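Local atomic coordinates of aldo-keto reductase family 1 member C1 (Caenorhabditis elegans, PDB entry 1QWK), a protein that probably acts as an NADPH-dependent aldo-keto reductase of the aldose reductase type, reducing carbonyl compounds to alcohols. Residues A[235-240]-A[246-251]; A[81-86]-A[121-126]; A[46-51]-A[56-61]. All blocks are in the same frame, centred on the assembly; numbering follows the deposited sequence.

Contact 1: A[235-240]-A[246-251]; sequences LALAEK and AQVLLR
Leu237 and Ala238, the two residues of 235-240 that touch 246-251, both turn a carbonyl oxygen to Thr241 OG1. The hydrogen bond to Leu237 O is the sound one, and that to Ala238 O is weak. No hydrogen bond links 235-240 to 246-251, and Val248 alone carries the second side. Its two methyls divide the work. CG1 lies anti to the backbone N (chi1 172°) and reaches Leu237 CD2 at 3.8 Å, the two side chains meeting at a slant. Val248 CG2 rests against the backbone of Ala238, 3.7 Å from Ala238 CA, and is also 3.9 Å from Ala238 CB. With only a methyl at Ala238 the backbones can probably approach closely, Ala238 CA lying 6.2 Å from Val248 CA. In this TIM barrel the two helices follow each other between barrel strands 197-201 and 259-261, joined by a short turn. Pro245, at the start of the second helix, also packs on Ala238. Next to Val248, Gln247 bonds back through OE1 to Thr244 N, while its NE2 bonds to Glu272 O. Leu289 of helix 283-289 touches both Leu237 and Val248, and Leu281 touches Leu237.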
loop_
_atom_site.group_PDB
_atom_site.type_symbol
_atom_site.label_atom_id
_atom_site.label_comp_id
_atom_site.label_asym_id
_atom_site.label_seq_id
_atom_site.Cartn_x
_atom_site.Cartn_y
_atom_site.Cartn_z
ATOM N N LEU A 235 18.971 12.994 -5.990
ATOM C CA LEU A 235 19.000 14.418 -6.311
ATOM C C LEU A 235 19.640 14.666 -7.676
ATOM O O LEU A 235 19.197 15.535 -8.427
ATOM C CB LEU A 235 19.767 15.188 -5.229
ATOM C CG LEU A 235 19.163 15.127 -3.819
ATOM C CD1 LEU A 235 20.069 15.850 -2.830
ATOM C CD2 LEU A 235 17.776 15.758 -3.831
ATOM N N ALA A 236 20.678 13.895 -7.989
ATOM C CA ALA A 236 21.378 14.024 -9.265
ATOM C C ALA A 236 20.475 13.614 -10.422
ATOM O O ALA A 236 20.432 14.284 -11.454
ATOM C CB ALA A 236 22.636 13.166 -9.261
ATOM N N LEU A 237 19.755 12.510 -10.252
ATOM C CA LEU A 237 18.866 12.031 -11.304
ATOM C C LEU A 237 17.664 12.960 -11.456
ATOM O O LEU A 237 17.145 13.139 -12.562
ATOM C CB LEU A 237 18.396 10.605 -10.997
ATOM C CG LEU A 237 17.520 9.932 -12.059
ATOM C CD1 LEU A 237 18.246 9.906 -13.397
ATOM C CD2 LEU A 237 17.170 8.516 -11.605
ATOM N N ALA A 238 17.225 13.561 -10.355
ATOM C CA ALA A 238 16.090 14.477 -10.417
ATOM C C ALA A 238 16.470 15.699 -11.247
ATOM O O ALA A 238 15.695 16.164 -12.081
ATOM C CB ALA A 238 15.669 14.906 -9.006
ATOM N N GLU A 239 17.671 16.215 -11.020
ATOM C CA GLU A 239 18.139 17.382 -11.755
ATOM C C GLU A 239 18.283 17.073 -13.246
ATOM O O GLU A 239 17.878 17.862 -14.098
ATOM C CB GLU A 239 19.481 17.852 -11.193
ATOM C CG GLU A 239 20.073 19.059 -11.901
ATOM C CD GLU A 239 21.394 19.489 -11.299
ATOM O OE1 GLU A 239 21.406 19.904 -10.121
ATOM O OE2 GLU A 239 22.424 19.409 -12.003
ATOM N N LYS A 240 18.857 15.915 -13.553
ATOM C CA LYS A 240 19.066 15.507 -14.938
ATOM C C LYS A 240 17.774 15.303 -15.723
ATOM O O LYS A 240 17.702 15.634 -16.905
ATOM C CB LYS A 240 19.894 14.221 -14.978
ATOM C CG LYS A 240 20.108 13.664 -16.373
ATOM C CD LYS A 240 20.927 12.387 -16.330
ATOM C CE LYS A 240 21.181 11.851 -17.730
ATOM N NZ LYS A 240 21.927 12.836 -18.566
ATOM N N ALA A 246 10.897 13.268 -5.252
ATOM C CA ALA A 246 9.780 12.381 -4.952
ATOM C C ALA A 246 9.347 11.609 -6.198
ATOM O O ALA A 246 9.112 10.400 -6.139
ATOM C CB ALA A 246 8.600 13.181 -4.397
ATOM N N GLN A 247 9.243 12.295 -7.328
ATOM C CA GLN A 247 8.840 11.622 -8.557
ATOM C C GLN A 247 9.864 10.559 -8.949
ATOM O O GLN A 247 9.507 9.509 -9.483
ATOM C CB GLN A 247 8.641 12.654 -9.671
ATOM C CG GLN A 247 7.559 13.659 -9.304
ATOM C CD GLN A 247 7.457 14.823 -10.265
ATOM O OE1 GLN A 247 8.458 15.293 -10.802
ATOM N NE2 GLN A 247 6.241 15.313 -10.466
ATOM N N VAL A 248 11.134 10.822 -8.666
ATOM C CA VAL A 248 12.182 9.858 -8.975
ATOM C C VAL A 248 12.029 8.617 -8.083
ATOM O O VAL A 248 12.169 7.489 -8.554
ATOM C CB VAL A 248 13.587 10.481 -8.786
ATOM C CG1 VAL A 248 14.660 9.407 -8.911
ATOM C CG2 VAL A 248 13.818 11.563 -9.839
ATOM N N LEU A 249 11.739 8.819 -6.798
ATOM C CA LEU A 249 11.557 7.687 -5.885
ATOM C C LEU A 249 10.352 6.834 -6.284
ATOM O O LEU A 249 10.380 5.607 -6.171
ATOM C CB LEU A 249 11.379 8.179 -4.447
ATOM C CG LEU A 249 12.625 8.777 -3.788
ATOM C CD1 LEU A 249 12.274 9.223 -2.378
ATOM C CD2 LEU A 249 13.751 7.743 -3.757
ATOM N N LEU A 250 9.289 7.484 -6.747
ATOM C CA LEU A 250 8.101 6.755 -7.169
ATOM C C LEU A 250 8.392 5.974 -8.448
ATOM O O LEU A 250 8.004 4.810 -8.570
ATOM C CB LEU A 250 6.929 7.718 -7.395
ATOM C CG LEU A 250 6.481 8.484 -6.145
ATOM C CD1 LEU A 250 5.334 9.424 -6.494
ATOM C CD2 LEU A 250 6.053 7.495 -5.060
ATOM N N ARG A 251 9.088 6.605 -9.392
ATOM C CA ARG A 251 9.421 5.944 -10.650
ATOM C C ARG A 251 10.358 4.772 -10.377
ATOM O O ARG A 251 10.303 3.750 -11.058
ATOM C CB ARG A 251 10.081 6.927 -11.629
ATOM C CG ARG A 251 10.194 6.384 -13.048
ATOM C CD ARG A 251 8.822 6.254 -13.710
ATOM N NE ARG A 251 8.745 5.070 -14.556
ATOM C CZ ARG A 251 7.690 4.727 -15.292
ATOM N NH1 ARG A 251 6.603 5.483 -15.299
ATOM N NH2 ARG A 251 7.717 3.611 -16.009
#

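Contact 2: A[81-86]-A[121-126]; sequences KAWTHE and DDMSEH
The indole of Trp83 has Thr84 OG1 over one face, 3.3 Å above the plane and shifted toward the rim. His85 CE1 lies in plane at its edge, and His114 meets it edge-to-face. The imidazole of His85 in turn has Glu86 CG over one face, and Trp83 CG at its edge. Met123 approaches the indole obliquely. Its SD is 3.7 Å from Trp83 NE1 and 4.7 Å from the centroid of the five-membered ring, 69° off the ring normal. This is a Met-aromatic contact. The Met123 chain is bent at its last torsion (chi3 78°), which brings CE to within 3.7 Å of Thr84 OG1. Both Trp83 and Thr84 run roughly at right angles to the methionine. The contact joins two loops of the barrel rim, one following strand 77-82 and the other following strand 118-119. A tryptophan after the third barrel strand lines the substrate pocket in aldose reductases. The place of Trp83 beside His114, a predicted substrate-binding residue, is consistent with that. The bond from Trp83 N to Glu86 OE1 is 2.8 Å at 165° and meets the anti lone pair of that oxygen, which probably also bonds to Ser50 OG. In the facing loop Ser124 OG bonds to Asp122 OD1 at 2.6 Å. Nearer Asp121, His85 CB comes within 4.2 Å of Asp121 N.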
loop_
_atom_site.group_PDB
_atom_site.type_symbol
_atom_site.label_atom_id
_atom_site.label_comp_id
_atom_site.label_asym_id
_atom_site.label_seq_id
_atom_site.Cartn_x
_atom_site.Cartn_y
_atom_site.Cartn_z
ATOM N N LYS A 81 -8.354 -3.709 3.753
ATOM C CA LYS A 81 -7.660 -4.756 4.489
ATOM C C LYS A 81 -8.312 -5.140 5.805
ATOM O O LYS A 81 -8.848 -4.286 6.520
ATOM C CB LYS A 81 -6.225 -4.300 4.765
ATOM C CG LYS A 81 -5.558 -3.558 3.617
ATOM C CD LYS A 81 -4.120 -3.195 3.969
ATOM C CE LYS A 81 -3.566 -2.136 3.027
ATOM N NZ LYS A 81 -4.250 -0.818 3.247
ATOM N N ALA A 82 -8.247 -6.425 6.130
ATOM C CA ALA A 82 -8.812 -6.928 7.381
ATOM C C ALA A 82 -7.788 -6.737 8.493
ATOM O O ALA A 82 -6.611 -7.040 8.310
ATOM C CB ALA A 82 -9.156 -8.415 7.233
ATOM N N TRP A 83 -8.232 -6.226 9.638
ATOM C CA TRP A 83 -7.338 -6.000 10.771
ATOM C C TRP A 83 -7.135 -7.303 11.560
ATOM O O TRP A 83 -7.781 -8.313 11.281
ATOM C CB TRP A 83 -7.893 -4.895 11.678
ATOM C CG TRP A 83 -6.913 -4.408 12.696
ATOM C CD1 TRP A 83 -7.141 -4.229 14.029
ATOM C CD2 TRP A 83 -5.534 -4.070 12.477
ATOM N NE1 TRP A 83 -5.992 -3.806 14.655
ATOM C CE2 TRP A 83 -4.990 -3.699 13.728
ATOM C CE3 TRP A 83 -4.706 -4.045 11.344
ATOM C CZ2 TRP A 83 -3.651 -3.308 13.882
ATOM C CZ3 TRP A 83 -3.373 -3.656 11.496
ATOM C CH2 TRP A 83 -2.862 -3.294 12.758
ATOM N N THR A 84 -6.242 -7.271 12.546
ATOM C CA THR A 84 -5.904 -8.458 13.331
ATOM C C THR A 84 -7.039 -9.263 13.972
ATOM O O THR A 84 -6.968 -10.490 14.024
ATOM C CB THR A 84 -4.857 -8.104 14.416
ATOM O OG1 THR A 84 -5.348 -7.042 15.245
ATOM C CG2 THR A 84 -3.552 -7.666 13.764
ATOM N N HIS A 85 -8.078 -8.589 14.453
ATOM C CA HIS A 85 -9.188 -9.292 15.082
ATOM C C HIS A 85 -10.119 -9.918 14.042
ATOM O O HIS A 85 -10.876 -10.840 14.346
ATOM C CB HIS A 85 -9.977 -8.342 15.991
ATOM C CG HIS A 85 -10.625 -7.204 15.265
ATOM N ND1 HIS A 85 -9.917 -6.322 14.479
ATOM C CD2 HIS A 85 -11.917 -6.799 15.215
ATOM C CE1 HIS A 85 -10.742 -5.421 13.975
ATOM N NE2 HIS A 85 -11.962 -5.688 14.407
ATOM N N GLU A 86 -10.052 -9.429 12.810
ATOM C CA GLU A 86 -10.891 -9.952 11.745
ATOM C C GLU A 86 -10.251 -11.179 11.093
ATOM O O GLU A 86 -10.896 -11.900 10.333
ATOM C CB GLU A 86 -11.158 -8.845 10.718
ATOM C CG GLU A 86 -11.778 -7.609 11.371
ATOM C CD GLU A 86 -11.986 -6.440 10.418
ATOM O OE1 GLU A 86 -11.017 -6.015 9.756
ATOM O OE2 GLU A 86 -13.130 -5.938 10.352
ATOM N N ASP A 121 -10.080 -8.611 20.200
ATOM C CA ASP A 121 -10.594 -7.245 20.041
ATOM C C ASP A 121 -9.706 -6.065 20.449
ATOM O O ASP A 121 -9.524 -5.125 19.672
ATOM C CB ASP A 121 -11.937 -7.107 20.765
ATOM C CG ASP A 121 -13.011 -8.013 20.187
ATOM O OD1 ASP A 121 -12.783 -9.241 20.111
ATOM O OD2 ASP A 121 -14.090 -7.500 19.816
ATOM N N ASP A 122 -9.167 -6.082 21.663
ATOM C CA ASP A 122 -8.341 -4.960 22.099
ATOM C C ASP A 122 -6.855 -5.266 21.988
ATOM O O ASP A 122 -6.016 -4.566 22.562
ATOM C CB ASP A 122 -8.687 -4.579 23.538
ATOM C CG ASP A 122 -8.143 -5.560 24.542
ATOM O OD1 ASP A 122 -8.285 -6.779 24.318
ATOM O OD2 ASP A 122 -7.577 -5.108 25.561
ATOM N N MET A 123 -6.542 -6.312 21.233
ATOM C CA MET A 123 -5.166 -6.728 21.022
ATOM C C MET A 123 -4.421 -6.966 22.327
ATOM O O MET A 123 -3.224 -6.686 22.438
ATOM C CB MET A 123 -4.428 -5.691 20.172
ATOM C CG MET A 123 -4.971 -5.584 18.757
ATOM S SD MET A 123 -4.020 -4.478 17.704
ATOM C CE MET A 123 -2.638 -5.533 17.304
ATOM N N SER A 124 -5.137 -7.481 23.320
ATOM C CA SER A 124 -4.527 -7.775 24.610
ATOM C C SER A 124 -4.106 -9.239 24.653
ATOM O O SER A 124 -3.437 -9.667 25.589
ATOM C CB SER A 124 -5.508 -7.491 25.748
ATOM O OG SER A 124 -6.669 -8.283 25.618
ATOM N N GLU A 125 -4.495 -10.004 23.637
ATOM C CA GLU A 125 -4.142 -11.415 23.583
ATOM C C GLU A 125 -3.865 -11.884 22.165
ATOM O O GLU A 125 -4.542 -11.476 21.223
ATOM C CB GLU A 125 -5.256 -12.267 24.199
ATOM C CG GLU A 125 -5.342 -12.157 25.720
ATOM C CD GLU A 125 -6.545 -12.870 26.302
ATOM O OE1 GLU A 125 -6.978 -13.893 25.729
ATOM O OE2 GLU A 125 -7.050 -12.416 27.352
ATOM N N HIS A 126 -2.852 -12.730 22.022
ATOM C CA HIS A 126 -2.496 -13.280 20.722
ATOM C C HIS A 126 -3.431 -14.441 20.405
ATOM O O HIS A 126 -3.867 -15.165 21.301
ATOM C CB HIS A 126 -1.061 -13.822 20.739
ATOM C CG HIS A 126 -0.019 -12.784 21.009
ATOM N ND1 HIS A 126 1.255 -13.103 21.429
ATOM C CD2 HIS A 126 -0.050 -11.436 20.890
ATOM C CE1 HIS A 126 1.963 -11.995 21.558
ATOM N NE2 HIS A 126 1.195 -10.970 21.236
#

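Contact 3: A[46-51]-A[56-61]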
loop_
_atom_site.group_PDB
_atom_site.type_symbol
_atom_site.label_atom_id
_atom_site.label_comp_id
_atom_site.label_asym_id
_atom_site.label_seq_id
_atom_site.Cartn_x
_atom_site.Cartn_y
_atom_site.Cartn_z
ATOM N N ILE A 46 -7.799 3.404 -4.886
ATOM C CA ILE A 46 -7.870 3.958 -3.539
ATOM C C ILE A 46 -7.579 2.809 -2.579
ATOM O O ILE A 46 -8.235 1.766 -2.631
ATOM C CB ILE A 46 -9.280 4.524 -3.206
ATOM C CG1 ILE A 46 -9.669 5.609 -4.222
ATOM C CG2 ILE A 46 -9.290 5.093 -1.788
ATOM C CD1 ILE A 46 -8.652 6.725 -4.370
ATOM N N ASP A 47 -6.591 3.000 -1.711
ATOM C CA ASP A 47 -6.194 1.975 -0.750
ATOM C C ASP A 47 -6.587 2.378 0.663
ATOM O O ASP A 47 -6.197 3.442 1.143
ATOM C CB ASP A 47 -4.678 1.768 -0.805
ATOM C CG ASP A 47 -4.216 0.634 0.080
ATOM O OD1 ASP A 47 -4.168 -0.522 -0.404
ATOM O OD2 ASP A 47 -3.922 0.886 1.267
ATOM N N THR A 48 -7.360 1.527 1.325
ATOM C CA THR A 48 -7.800 1.804 2.680
ATOM C C THR A 48 -7.665 0.557 3.547
ATOM O O THR A 48 -7.080 -0.447 3.124
ATOM C CB THR A 48 -9.267 2.304 2.682
ATOM O OG1 THR A 48 -9.626 2.738 3.998
ATOM C CG2 THR A 48 -10.209 1.204 2.233
ATOM N N ALA A 49 -8.199 0.628 4.761
ATOM C CA ALA A 49 -8.136 -0.486 5.699
ATOM C C ALA A 49 -9.167 -0.261 6.789
ATOM O O ALA A 49 -9.427 0.879 7.176
ATOM C CB ALA A 49 -6.742 -0.576 6.314
ATOM N N SER A 50 -9.756 -1.340 7.288
ATOM C CA SER A 50 -10.758 -1.202 8.332
ATOM C C SER A 50 -10.189 -0.462 9.543
ATOM O O SER A 50 -10.883 0.340 10.167
ATOM C CB SER A 50 -11.292 -2.575 8.761
ATOM O OG SER A 50 -10.290 -3.346 9.397
ATOM N N VAL A 51 -8.920 -0.705 9.859
ATOM C CA VAL A 51 -8.304 -0.070 11.020
ATOM C C VAL A 51 -8.106 1.448 10.912
ATOM O O VAL A 51 -7.954 2.130 11.929
ATOM C CB VAL A 51 -6.941 -0.738 11.359
ATOM C CG1 VAL A 51 -5.868 -0.273 10.392
ATOM C CG2 VAL A 51 -6.561 -0.442 12.805
ATOM N N GLU A 56 -15.887 4.774 5.848
ATOM C CA GLU A 56 -17.181 5.430 5.699
ATOM C C GLU A 56 -17.029 6.728 4.899
ATOM O O GLU A 56 -17.832 7.025 4.011
ATOM C CB GLU A 56 -17.782 5.710 7.078
ATOM C CG GLU A 56 -19.246 6.116 7.062
ATOM C CD GLU A 56 -19.833 6.187 8.464
ATOM O OE1 GLU A 56 -19.901 5.133 9.134
ATOM O OE2 GLU A 56 -20.221 7.292 8.897
ATOM N N ALA A 57 -15.986 7.491 5.210
ATOM C CA ALA A 57 -15.722 8.747 4.519
ATOM C C ALA A 57 -15.389 8.480 3.052
ATOM O O ALA A 57 -15.841 9.201 2.161
ATOM C CB ALA A 57 -14.571 9.481 5.195
ATOM N N ILE A 58 -14.600 7.439 2.802
ATOM C CA ILE A 58 -14.232 7.092 1.436
ATOM C C ILE A 58 -15.482 6.694 0.656
ATOM O O ILE A 58 -15.609 7.007 -0.528
ATOM C CB ILE A 58 -13.202 5.940 1.411
ATOM C CG1 ILE A 58 -11.889 6.422 2.039
ATOM C CG2 ILE A 58 -12.975 5.465 -0.021
ATOM C CD1 ILE A 58 -10.810 5.360 2.142
ATOM N N GLY A 59 -16.406 6.017 1.330
ATOM C CA GLY A 59 -17.641 5.607 0.685
ATOM C C GLY A 59 -18.421 6.832 0.248
ATOM O O GLY A 59 -19.013 6.860 -0.833
ATOM N N THR A 60 -18.412 7.856 1.093
ATOM C CA THR A 60 -19.112 9.098 0.789
ATOM C C THR A 60 -18.432 9.786 -0.392
ATOM O O THR A 60 -19.096 10.294 -1.296
ATOM C CB THR A 60 -19.123 10.039 2.014
ATOM O OG1 THR A 60 -19.856 9.420 3.078
ATOM C CG2 THR A 60 -19.780 11.374 1.670
ATOM N N ALA A 61 -17.103 9.789 -0.388
ATOM C CA ALA A 61 -16.345 10.407 -1.467
ATOM C C ALA A 61 -16.665 9.740 -2.802
ATOM O O ALA A 61 -16.902 10.413 -3.806
ATOM C CB ALA A 61 -14.848 10.313 -1.177
#
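This is a buried, mostly apolar contact between the end of a barrel strand, with the loop residue after it, and the helix that follows. Strand 45-47 and helix 55-68 are the first two elements of a beta-alpha-beta unit that strand 77-82 completes, the repeating arrangement of the TIM barrel. Ile58 is the one helix residue of this pair of segments that reaches across, and it does so with two branches. A chi1 of -66° sets CG1 anti to the carbonyl carbon and leaves CG2 anti to the backbone N, where it meets Ile46 CG2 at 4.1 Å. The longer branch is extended (chi2 177°) and carries CD1 to Thr48. There it lies 3.4 Å from Thr48 OG1 and 3.5 Å from Thr48 CB, the latter tighter than usual for two carbons. The side chain of Ile58 runs alongside those of Ile46 and Thr48, each pair pointing opposite ways. Ile58 also touches Val31 of helix 28-41, and Ile46 touches Ile78 of the neighbouring strand. The Thr48 hydroxyl has a hydrogen bond to Asn54 OD1, just before segment 56-61. The side chain of Thr48 is about 4 Å from that of Tyr52, the predicted proton donor. No hydrogen bond crosses, so the two segments meet by van der Waals contact. Asn54 satisfies the buried hydroxyl, consistent with its oxygen lying beside the Ile58 methyl without loss of a polar partner.

How the contacts relate
From the N terminus the contacts come in series, without nesting or crossing. Contact 3 is first and closes the short connection from strand 45-47 to helix 55-68. Contact 2 follows and closes a longer span, from the end of strand 77-82 to the loop after strand 118-119. Contact 1 is last and closes the short turn between helices 232-241 and 245-255, ahead of strand 259-261. Contacts 2 and 3 touch at the ends of neighbouring strands 45-47 and 77-82 and the loops after them. Asp47 OD2 and Lys81 NZ form a salt bridge of 2.6 Å, and Val51 CG2 packs on Trp83 CE2. Contact 1 lies apart, its centre about 39 Å from that of contact 2, across the chain's centre.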